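Local coordinates for protein endo-1,4-beta-xylanase (Pseudoalteromonas haloplanktis, PDB 1H12) that probably cleaves internal beta-1,4 linkages of xylan as a cold-adapted xylanase of glycoside hydrolase family 8, at residues Y278-W283 with E326-Y331; K322-Q327 with R337-E342. All coordinates share one frame; numbering follows the deposited sequence.

Contact 1 of 2, residues Y278-W283 with E326-Y331; sequences YEFDAW and EQVYSY. With XYP (beta-D-xylopyranose), chain B.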
ATOM      1  N   TYR A 278       0.199  14.942   7.347  1.00  8.58           N
ATOM      2  CA  TYR A 278       0.309  14.261   6.082  1.00  8.10           C
ATOM      3  C   TYR A 278       1.760  13.889   5.972  1.00  8.55           C
ATOM      4  O   TYR A 278       2.632  14.755   5.789  1.00  9.00           O
ATOM      5  CB  TYR A 278      -0.148  15.167   4.933  1.00  8.87           C
ATOM      6  CG  TYR A 278       0.188  14.679   3.551  1.00  7.67           C
ATOM      7  CD1 TYR A 278      -0.636  13.822   2.865  1.00  7.85           C
ATOM      8  CD2 TYR A 278       1.355  15.060   2.936  1.00  8.36           C
ATOM      9  CE1 TYR A 278      -0.311  13.398   1.572  1.00  7.80           C
ATOM     10  CE2 TYR A 278       1.679  14.658   1.680  1.00  8.77           C
ATOM     11  CZ  TYR A 278       0.852  13.831   0.970  1.00  8.08           C
ATOM     12  OH  TYR A 278       1.204  13.449  -0.312  1.00  8.47           O
ATOM     13  N   GLU A 279       2.064  12.619   6.145  1.00  8.86           N
ATOM     14  CA  GLU A 279       3.421  12.104   6.160  1.00  9.24           C
ATOM     15  C   GLU A 279       3.480  10.841   5.306  1.00  9.11           C
ATOM     16  O   GLU A 279       2.666  10.628   4.410  1.00  8.82           O
ATOM     17  CB  GLU A 279       3.938  11.973   7.605  1.00  9.72           C
ATOM     18  CG  GLU A 279       3.040  11.216   8.541  1.00  9.35           C
ATOM     19  CD  GLU A 279       2.531   9.894   7.983  1.00  9.00           C
ATOM     20  OE1 GLU A 279       3.150   8.820   8.197  1.00 10.18           O
ATOM     21  OE2 GLU A 279       1.501   9.976   7.248  1.00  8.81           O
ATOM     22  N   PHE A 280       4.471   9.987   5.540  1.00 10.04           N
ATOM     23  CA  PHE A 280       4.735   8.865   4.676  1.00 10.05           C
ATOM     24  C   PHE A 280       3.555   7.915   4.510  1.00  8.34           C
ATOM     25  O   PHE A 280       3.274   7.517   3.393  1.00  9.13           O
ATOM     26  CB  PHE A 280       5.994   8.155   5.190  1.00 12.11           C
ATOM     27  CG  PHE A 280       7.114   9.204   5.488  1.00 16.79           C
ATOM     28  CD1 PHE A 280       7.795   9.775   4.424  1.00 19.73           C
ATOM     29  CD2 PHE A 280       7.309   9.771   6.792  1.00 20.37           C
ATOM     30  CE1 PHE A 280       8.758  10.781   4.630  1.00 22.54           C
ATOM     31  CE2 PHE A 280       8.266  10.769   6.958  1.00 23.89           C
ATOM     32  CZ  PHE A 280       8.964  11.252   5.885  1.00 24.70           C
ATOM     33  N   ASP A 281       2.882   7.539   5.593  1.00  8.40           N
ATOM     34  CA  ASP A 281       1.711   6.708   5.452  1.00  7.85           C
ATOM     35  C   ASP A 281       0.639   7.432   4.621  1.00  7.86           C
ATOM     36  O   ASP A 281       0.061   6.871   3.695  1.00  7.98           O
ATOM     37  CB  ASP A 281       1.104   6.303   6.792  1.00  7.90           C
ATOM     38  CG  ASP A 281       1.658   5.047   7.386  1.00 11.99           C
ATOM     39  OD1 ASP A 281       2.635   4.468   6.787  1.00 16.81           O
ATOM     40  OD2 ASP A 281       1.151   4.552   8.404  1.00 10.69           O
ATOM     41  N   ALA A 282       0.378   8.685   4.988  1.00  7.55           N
ATOM     42  CA  ALA A 282      -0.684   9.445   4.355  1.00  7.33           C
ATOM     43  C   ALA A 282      -0.517   9.578   2.877  1.00  7.14           C
ATOM     44  O   ALA A 282      -1.510   9.715   2.151  1.00  7.46           O
ATOM     45  CB  ALA A 282      -0.854  10.783   5.032  1.00  7.80           C
ATOM     46  N   TRP A 283       0.710   9.551   2.365  1.00  7.22           N
ATOM     47  CA  TRP A 283       0.950   9.583   0.934  1.00  7.80           C
ATOM     48  C   TRP A 283       0.066   8.583   0.194  1.00  7.52           C
ATOM     49  O   TRP A 283      -0.343   8.833  -0.938  1.00  8.14           O
ATOM     50  CB  TRP A 283       2.371   9.218   0.538  1.00  8.44           C
ATOM     51  CG  TRP A 283       3.493  10.128   0.953  1.00  7.60           C
ATOM     52  CD1 TRP A 283       3.445  11.326   1.620  1.00  8.04           C
ATOM     53  CD2 TRP A 283       4.874   9.858   0.721  1.00  8.24           C
ATOM     54  NE1 TRP A 283       4.713  11.794   1.795  1.00  8.46           N
ATOM     55  CE2 TRP A 283       5.603  10.897   1.265  1.00  8.44           C
ATOM     56  CE3 TRP A 283       5.560   8.815   0.085  1.00  9.10           C
ATOM     57  CZ2 TRP A 283       6.981  10.902   1.207  1.00 11.59           C
ATOM     58  CZ3 TRP A 283       6.895   8.825   0.017  1.00 11.10           C
ATOM     59  CH2 TRP A 283       7.606   9.845   0.592  1.00 12.22           C
ATOM     60  N   GLU A 326       6.371  19.275  -0.745  1.00  8.76           N
ATOM     61  CA  GLU A 326       7.160  18.523   0.184  1.00  8.59           C
ATOM     62  C   GLU A 326       6.519  17.210   0.634  1.00  8.36           C
ATOM     63  O   GLU A 326       5.367  16.917   0.359  1.00  8.87           O
ATOM     64  CB  GLU A 326       7.517  19.399   1.382  1.00  9.38           C
ATOM     65  CG  GLU A 326       8.427  20.557   1.049  1.00 10.12           C
ATOM     66  CD  GLU A 326       8.909  21.354   2.244  1.00 10.65           C
ATOM     67  OE1 GLU A 326       8.693  20.956   3.398  1.00 11.24           O
ATOM     68  OE2 GLU A 326       9.492  22.446   1.989  1.00 11.99           O
ATOM     69  N   GLN A 327       7.312  16.447   1.386  1.00  8.79           N
ATOM     70  CA  GLN A 327       6.923  15.145   1.890  1.00  8.66           C
ATOM     71  C   GLN A 327       6.018  15.180   3.087  1.00  8.83           C
ATOM     72  O   GLN A 327       5.290  14.182   3.312  1.00  9.41           O
ATOM     73  CB  GLN A 327       8.196  14.351   2.250  0.50 10.06           C
ATOM     74  CG  GLN A 327       9.012  14.001   1.003  0.50 11.90           C
ATOM     75  CD  GLN A 327      10.132  12.994   1.217  0.50 15.39           C
ATOM     76  OE1 GLN A 327      10.599  12.770   2.310  0.50 19.64           O
ATOM     77  NE2 GLN A 327      10.532  12.359   0.133  0.50 18.33           N
ATOM     78  N   VAL A 328       6.045  16.231   3.871  1.00  8.48           N
ATOM     79  CA  VAL A 328       5.289  16.304   5.120  1.00  8.39           C
ATOM     80  C   VAL A 328       4.626  17.676   5.286  1.00  8.11           C
ATOM     81  O   VAL A 328       5.284  18.734   5.211  1.00  9.26           O
ATOM     82  CB  VAL A 328       6.146  16.015   6.337  1.00  9.11           C
ATOM     83  CG1 VAL A 328       5.344  16.135   7.633  1.00 10.27           C
ATOM     84  CG2 VAL A 328       6.789  14.653   6.268  1.00 10.17           C
ATOM     85  N   TYR A 329       3.329  17.670   5.462  1.00  8.64           N
ATOM     86  CA  TYR A 329       2.531  18.893   5.770  1.00  9.08           C
ATOM     87  C   TYR A 329       1.768  18.661   7.047  1.00  8.66           C
ATOM     88  O   TYR A 329       1.354  17.547   7.349  1.00  9.64           O
ATOM     89  CB  TYR A 329       1.556  19.241   4.625  1.00  8.96           C
ATOM     90  CG  TYR A 329       2.281  19.786   3.416  1.00  8.52           C
ATOM     91  CD1 TYR A 329       2.798  18.953   2.444  1.00  8.74           C
ATOM     92  CD2 TYR A 329       2.461  21.134   3.281  1.00  8.83           C
ATOM     93  CE1 TYR A 329       3.517  19.468   1.383  1.00  9.19           C
ATOM     94  CE2 TYR A 329       3.217  21.664   2.229  1.00  8.70           C
ATOM     95  CZ  TYR A 329       3.754  20.826   1.297  1.00  8.94           C
ATOM     96  OH  TYR A 329       4.548  21.292   0.251  1.00  9.83           O
ATOM     97  N   SER A 330       1.488  19.747   7.786  1.00  9.02           N
ATOM     98  CA  SER A 330       0.623  19.696   8.951  1.00  9.22           C
ATOM     99  C   SER A 330      -0.224  20.955   8.946  1.00  9.45           C
ATOM    100  O   SER A 330       0.313  22.062   8.851  1.00  9.93           O
ATOM    101  CB  SER A 330       1.446  19.661  10.241  1.00 10.41           C
ATOM    102  OG  SER A 330       0.603  19.536  11.349  1.00 12.45           O
ATOM    103  N   TYR A 331      -1.533  20.810   8.961  1.00  9.51           N
ATOM    104  CA  TYR A 331      -2.428  21.959   8.877  1.00 10.23           C
ATOM    105  C   TYR A 331      -2.136  22.835   7.673  1.00 10.72           C
ATOM    106  O   TYR A 331      -2.239  24.078   7.739  1.00 11.77           O
ATOM    107  CB  TYR A 331      -2.409  22.760  10.157  1.00 11.76           C
ATOM    108  CG  TYR A 331      -2.873  22.052  11.397  1.00 10.40           C
ATOM    109  CD1 TYR A 331      -4.142  21.542  11.517  1.00 12.48           C
ATOM    110  CD2 TYR A 331      -2.038  21.900  12.480  1.00 12.36           C
ATOM    111  CE1 TYR A 331      -4.585  20.993  12.723  1.00 13.32           C
ATOM    112  CE2 TYR A 331      -2.457  21.324  13.671  1.00 13.47           C
ATOM    113  CZ  TYR A 331      -3.715  20.878  13.765  1.00 13.74           C
ATOM    114  OH  TYR A 331      -4.214  20.355  14.951  1.00 17.81           O
TER
HETATM  115  O1  XYP B 501      16.363  10.511  -2.836  0.65 33.23           O
HETATM  116  C1  XYP B 501      15.691  11.239  -1.792  0.65 32.06           C
HETATM  117  C2  XYP B 501      14.352  10.727  -1.644  0.65 28.91           C
HETATM  118  C3  XYP B 501      13.558  11.371  -0.569  0.65 25.34           C
HETATM  119  C4  XYP B 501      14.442  11.634   0.660  0.65 29.72           C
HETATM  120  C5  XYP B 501      15.788  12.224   0.277  0.65 31.37           C
HETATM  121  O2  XYP B 501      13.584  10.722  -2.850  0.65 30.33           O
HETATM  122  O3  XYP B 501      12.382  10.620  -0.274  0.65 19.84           O
HETATM  123  O4  XYP B 501      13.796  12.394   1.646  0.65 32.92           O
HETATM  124  O5  XYP B 501      16.402  11.377  -0.702  0.65 30.28           O

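Contact 2 of 2, residues K322-Q327 with R337-E342; sequences KNCYEQ and RGCAGE. With XYP (beta-D-xylopyranose), chain B.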
ATOM      1  N   LYS A 322      11.771  25.921  -3.125  1.00 11.20           N
ATOM      2  CA  LYS A 322      12.450  24.920  -3.917  1.00 12.29           C
ATOM      3  C   LYS A 322      11.658  24.516  -5.131  1.00 12.02           C
ATOM      4  O   LYS A 322      12.025  23.613  -5.836  1.00 13.66           O
ATOM      5  CB  LYS A 322      12.762  23.693  -3.040  1.00 13.83           C
ATOM      6  CG  LYS A 322      13.639  24.011  -1.807  1.00 17.05           C
ATOM      7  CD  LYS A 322      13.689  22.739  -0.789  1.00 20.61           C
ATOM      8  CE  LYS A 322      12.288  22.336  -0.171  1.00 23.24           C
ATOM      9  NZ  LYS A 322      11.701  23.265   0.729  1.00 23.37           N
ATOM     10  N   ASN A 323      10.478  25.113  -5.354  1.00 11.25           N
ATOM     11  CA  ASN A 323       9.611  24.760  -6.473  1.00 11.64           C
ATOM     12  C   ASN A 323       9.236  23.271  -6.440  1.00 10.97           C
ATOM     13  O   ASN A 323       9.210  22.628  -7.485  1.00 12.60           O
ATOM     14  CB  ASN A 323      10.198  25.134  -7.813  1.00 13.72           C
ATOM     15  CG  ASN A 323       9.092  25.155  -8.908  1.00 17.84           C
ATOM     16  OD1 ASN A 323       8.000  25.666  -8.669  1.00 21.74           O
ATOM     17  ND2 ASN A 323       9.413  24.653 -10.109  1.00 23.66           N
ATOM     18  N   CYS A 324       8.954  22.765  -5.284  1.00  9.94           N
ATOM     19  CA  CYS A 324       8.459  21.408  -5.090  1.00 10.10           C
ATOM     20  C   CYS A 324       7.369  21.437  -4.060  1.00  9.48           C
ATOM     21  O   CYS A 324       7.358  22.341  -3.208  1.00 10.38           O
ATOM     22  CB  CYS A 324       9.587  20.462  -4.612  1.00 11.71           C
ATOM     23  SG  CYS A 324      10.140  20.870  -2.924  1.00 11.45           S
ATOM     24  N   TYR A 325       6.468  20.478  -4.081  1.00  8.98           N
ATOM     25  CA  TYR A 325       5.709  20.189  -2.885  1.00  8.45           C
ATOM     26  C   TYR A 325       6.538  19.189  -2.061  1.00  8.84           C
ATOM     27  O   TYR A 325       7.320  18.421  -2.605  1.00  9.74           O
ATOM     28  CB  TYR A 325       4.296  19.668  -3.162  1.00  9.32           C
ATOM     29  CG  TYR A 325       4.184  18.413  -3.965  1.00  8.94           C
ATOM     30  CD1 TYR A 325       4.012  18.454  -5.347  1.00  9.98           C
ATOM     31  CD2 TYR A 325       4.238  17.158  -3.352  1.00  8.87           C
ATOM     32  CE1 TYR A 325       3.906  17.305  -6.107  1.00 10.45           C
ATOM     33  CE2 TYR A 325       4.149  16.028  -4.109  1.00  9.85           C
ATOM     34  CZ  TYR A 325       3.996  16.077  -5.491  1.00  9.41           C
ATOM     35  OH  TYR A 325       3.856  14.893  -6.197  1.00 10.90           O
ATOM     36  N   GLU A 326       6.371  19.275  -0.745  1.00  8.76           N
ATOM     37  CA  GLU A 326       7.160  18.523   0.184  1.00  8.59           C
ATOM     38  C   GLU A 326       6.519  17.210   0.634  1.00  8.36           C
ATOM     39  O   GLU A 326       5.367  16.917   0.359  1.00  8.87           O
ATOM     40  CB  GLU A 326       7.517  19.399   1.382  1.00  9.38           C
ATOM     41  CG  GLU A 326       8.427  20.557   1.049  1.00 10.12           C
ATOM     42  CD  GLU A 326       8.909  21.354   2.244  1.00 10.65           C
ATOM     43  OE1 GLU A 326       8.693  20.956   3.398  1.00 11.24           O
ATOM     44  OE2 GLU A 326       9.492  22.446   1.989  1.00 11.99           O
ATOM     45  N   GLN A 327       7.312  16.447   1.386  1.00  8.79           N
ATOM     46  CA  GLN A 327       6.923  15.145   1.890  1.00  8.66           C
ATOM     47  C   GLN A 327       6.018  15.180   3.087  1.00  8.83           C
ATOM     48  O   GLN A 327       5.290  14.182   3.312  1.00  9.41           O
ATOM     49  CB  GLN A 327       8.196  14.351   2.250  0.50 10.06           C
ATOM     50  CG  GLN A 327       9.012  14.001   1.003  0.50 11.90           C
ATOM     51  CD  GLN A 327      10.132  12.994   1.217  0.50 15.39           C
ATOM     52  OE1 GLN A 327      10.599  12.770   2.310  0.50 19.64           O
ATOM     53  NE2 GLN A 327      10.532  12.359   0.133  0.50 18.33           N
ATOM     54  N   ARG A 337      10.641  18.661   5.589  1.00 12.30           N
ATOM     55  CA  ARG A 337      11.122  17.269   5.515  1.00 12.66           C
ATOM     56  C   ARG A 337      11.436  16.817   4.108  1.00 12.74           C
ATOM     57  O   ARG A 337      11.379  15.615   3.809  1.00 14.46           O
ATOM     58  CB  ARG A 337      10.136  16.327   6.206  1.00 13.29           C
ATOM     59  CG  ARG A 337       9.870  16.666   7.647  1.00 16.01           C
ATOM     60  CD  ARG A 337      11.085  16.554   8.461  1.00 22.94           C
ATOM     61  NE  ARG A 337      10.787  16.763   9.874  1.00 33.25           N
ATOM     62  CZ  ARG A 337      10.518  15.816  10.733  1.00 35.11           C
ATOM     63  NH1 ARG A 337      10.343  14.509  10.293  1.00 33.40           N
ATOM     64  NH2 ARG A 337      10.360  16.235  12.021  1.00 34.84           N
ATOM     65  N   GLY A 338      11.744  17.772   3.226  1.00 12.41           N
ATOM     66  CA  GLY A 338      12.252  17.478   1.918  1.00 12.45           C
ATOM     67  C   GLY A 338      11.231  17.569   0.811  1.00 10.95           C
ATOM     68  O   GLY A 338      10.032  17.321   1.029  1.00 10.88           O
ATOM     69  N   CYS A 339      11.705  17.885  -0.367  1.00 10.20           N
ATOM     70  CA  CYS A 339      10.919  17.803  -1.550  1.00 10.37           C
ATOM     71  C   CYS A 339      10.392  16.393  -1.764  1.00  9.76           C
ATOM     72  O   CYS A 339      11.044  15.414  -1.441  1.00 10.84           O
ATOM     73  CB  CYS A 339      11.682  18.239  -2.805  1.00 10.48           C
ATOM     74  SG  CYS A 339      12.036  20.011  -2.893  1.00 12.61           S
ATOM     75  N   ALA A 340       9.221  16.289  -2.386  1.00  9.96           N
ATOM     76  CA  ALA A 340       8.649  14.991  -2.718  1.00 10.19           C
ATOM     77  C   ALA A 340       9.654  14.121  -3.414  1.00 11.92           C
ATOM     78  O   ALA A 340      10.249  14.488  -4.404  1.00 14.92           O
ATOM     79  CB  ALA A 340       7.476  15.163  -3.624  1.00 11.12           C
ATOM     80  N   GLY A 341       9.744  12.910  -2.965  1.00 14.25           N
ATOM     81  CA  GLY A 341      10.537  11.907  -3.693  1.00 16.81           C
ATOM     82  C   GLY A 341       9.704  11.052  -4.620  1.00 12.69           C
ATOM     83  O   GLY A 341       8.546  11.331  -4.901  1.00 13.94           O
ATOM     84  N   GLU A 342      10.334  10.017  -5.112  1.00 11.42           N
ATOM     85  CA  GLU A 342       9.730   9.242  -6.151  1.00 10.83           C
ATOM     86  C   GLU A 342       8.474   8.527  -5.687  1.00  9.66           C
ATOM     87  O   GLU A 342       7.526   8.370  -6.448  1.00  9.86           O
ATOM     88  CB  GLU A 342      10.693   8.225  -6.753  1.00 11.19           C
ATOM     89  CG  GLU A 342      11.996   8.804  -7.311  1.00 13.18           C
ATOM     90  CD  GLU A 342      13.123   8.839  -6.350  1.00 14.46           C
ATOM     91  OE1 GLU A 342      12.901   8.754  -5.127  1.00 15.41           O
ATOM     92  OE2 GLU A 342      14.283   8.928  -6.832  1.00 19.19           O
TER
HETATM   93  O1  XYP B 501      16.363  10.511  -2.836  0.65 33.23           O
HETATM   94  C1  XYP B 501      15.691  11.239  -1.792  0.65 32.06           C
HETATM   95  C2  XYP B 501      14.352  10.727  -1.644  0.65 28.91           C
HETATM   96  C3  XYP B 501      13.558  11.371  -0.569  0.65 25.34           C
HETATM   97  C4  XYP B 501      14.442  11.634   0.660  0.65 29.72           C
HETATM   98  C5  XYP B 501      15.788  12.224   0.277  0.65 31.37           C
HETATM   99  O2  XYP B 501      13.584  10.722  -2.850  0.65 30.33           O
HETATM  100  O3  XYP B 501      12.382  10.620  -0.274  0.65 19.84           O
HETATM  101  O4  XYP B 501      13.796  12.394   1.646  0.65 32.92           O
HETATM  102  O5  XYP B 501      16.402  11.377  -0.702  0.65 30.28           O
HETATM  103  O   HOH W   1       7.951  18.639   4.556  1.00 10.04           O

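Contact 1 of 2, residues Y278-W283 with E326-Y331
Tyr278 and Tyr329 join as an antiparallel hydrogen-bonded pair, with Tyr278 N giving its hydrogen to Tyr329 O at 2.8 Å and Tyr329 N returning one to Tyr278 O at 3.0 Å. The second acceptor also receives the CA-H of Val328, whose CA lies 3.1 Å from Tyr278 O. Both tyrosines project to the same face of the small sheet. The Tyr278 ring, placed beside the carbonyl carbon by a chi1 of 168°, passes beside the Tyr329 ring and meets it at the rim, CD2 to CD1 4.2 Å. Past this pair the backbones stay close, but Gln327 is met mainly by side chains. Trp283 points its indole N-H at the carbonyl of Gln327 in an almost straight bond (NE1 to O 2.9 Å, 171° at the hydrogen), which lies in the indole plane and uses a lone pair of the oxygen. The six-membered part of the indole then borders the Gln327 chain, CZ2 to CG 3.7 Å, as that residue reaches toward the bound xylose. With an alanine for this tryptophan, the Gln327 carbonyl would probably lose its indole donor and the side chain that reaches the sugar would lose the ring along its flank. The Phe280 ring packs against Val328, CZ to CG2 4.1 Å, while its CA sits over one indole face. Around the contact, Gln344 of helix 342-351 bonds the Tyr278 hydroxyl, Phe312 of helix 300-318 meets the Tyr329 ring edge-to-face, and strand 333-334 flanks strand 329-330 on the side away from strand 277-278.

Contact 2 of 2, residues K322-Q327 with R337-E342
Cys324 holds its SG between the backbone N and the carbonyl carbon (chi1 68°), whereas Cys339 sets its own SG beside N and anti to the carbonyl carbon (chi1 -70°), and these two settings bring the sulfurs into a left-handed disulfide with a chi3 of -73°. Lys322 lies along this bridge, its CE 3.6 Å from Cys339 SG. The lysine chain then bends at its last two torsions, so that NZ comes down from above the carboxylate plane of Glu326 and forms a salt bridge with OE2 at 2.7 Å; Asn320 is a second partner of that oxygen. The other carboxylate oxygen, Glu326 OE1, accepts a hydrogen from a water at 2.7 Å, and the same water takes the N-H of Arg337, tying the acid to the opposite segment. At the centre a single backbone bridge pairs Glu326 with Cys339, flanked by two hydrogen bonds, Ala340 N to Tyr325 O and Gln327 N to Gly338 O, each 2.9 Å long. Disulfide and bridge together close the base of the beta hairpin formed by strands 329-330 and 333-334, which sits between helices 300-318 and 342-351 of the (alpha/alpha)6 barrel of glycoside hydrolase family 8. Next to the bridge the methyl of Ala340 touches the Tyr325 ring obliquely, CB to CE2 3.5 Å, while the tyrosine hydroxyl is held by Asn348 of helix 342-351. That helix begins right after Gly341, its N-cap. Gly341 and Glu342 both line the xylose pocket: Glu342 OE1 lies 3.1 Å from O2 of the beta-xylopyranose, and any CB on Gly341 would collide with the same sugar oxygen.

Contacts 1 and 2 have centres about 10 Å apart, share Glu326 and Gln327, and lie on the same side of the chain's centre. Along the chain, residues 278-283 come first, followed across helices 283-296 and 300-318 by the overlapping ranges 322-327 and 326-331, then 337-342. Contact 1 belongs to the three-stranded antiparallel sheet of 277-278, 329-330 and 333-334, while contact 2 gathers the loops that enter and leave its hairpin. The two also touch directly, Val328 CG2 packing 3.7 Å from Arg337 CB. Contact 1 engages the Gln327 carbonyl and contact 2 its backbone N, beside the bound xylose at the base of the hairpin, next to the 337-342 segment that runs into helix 342-351.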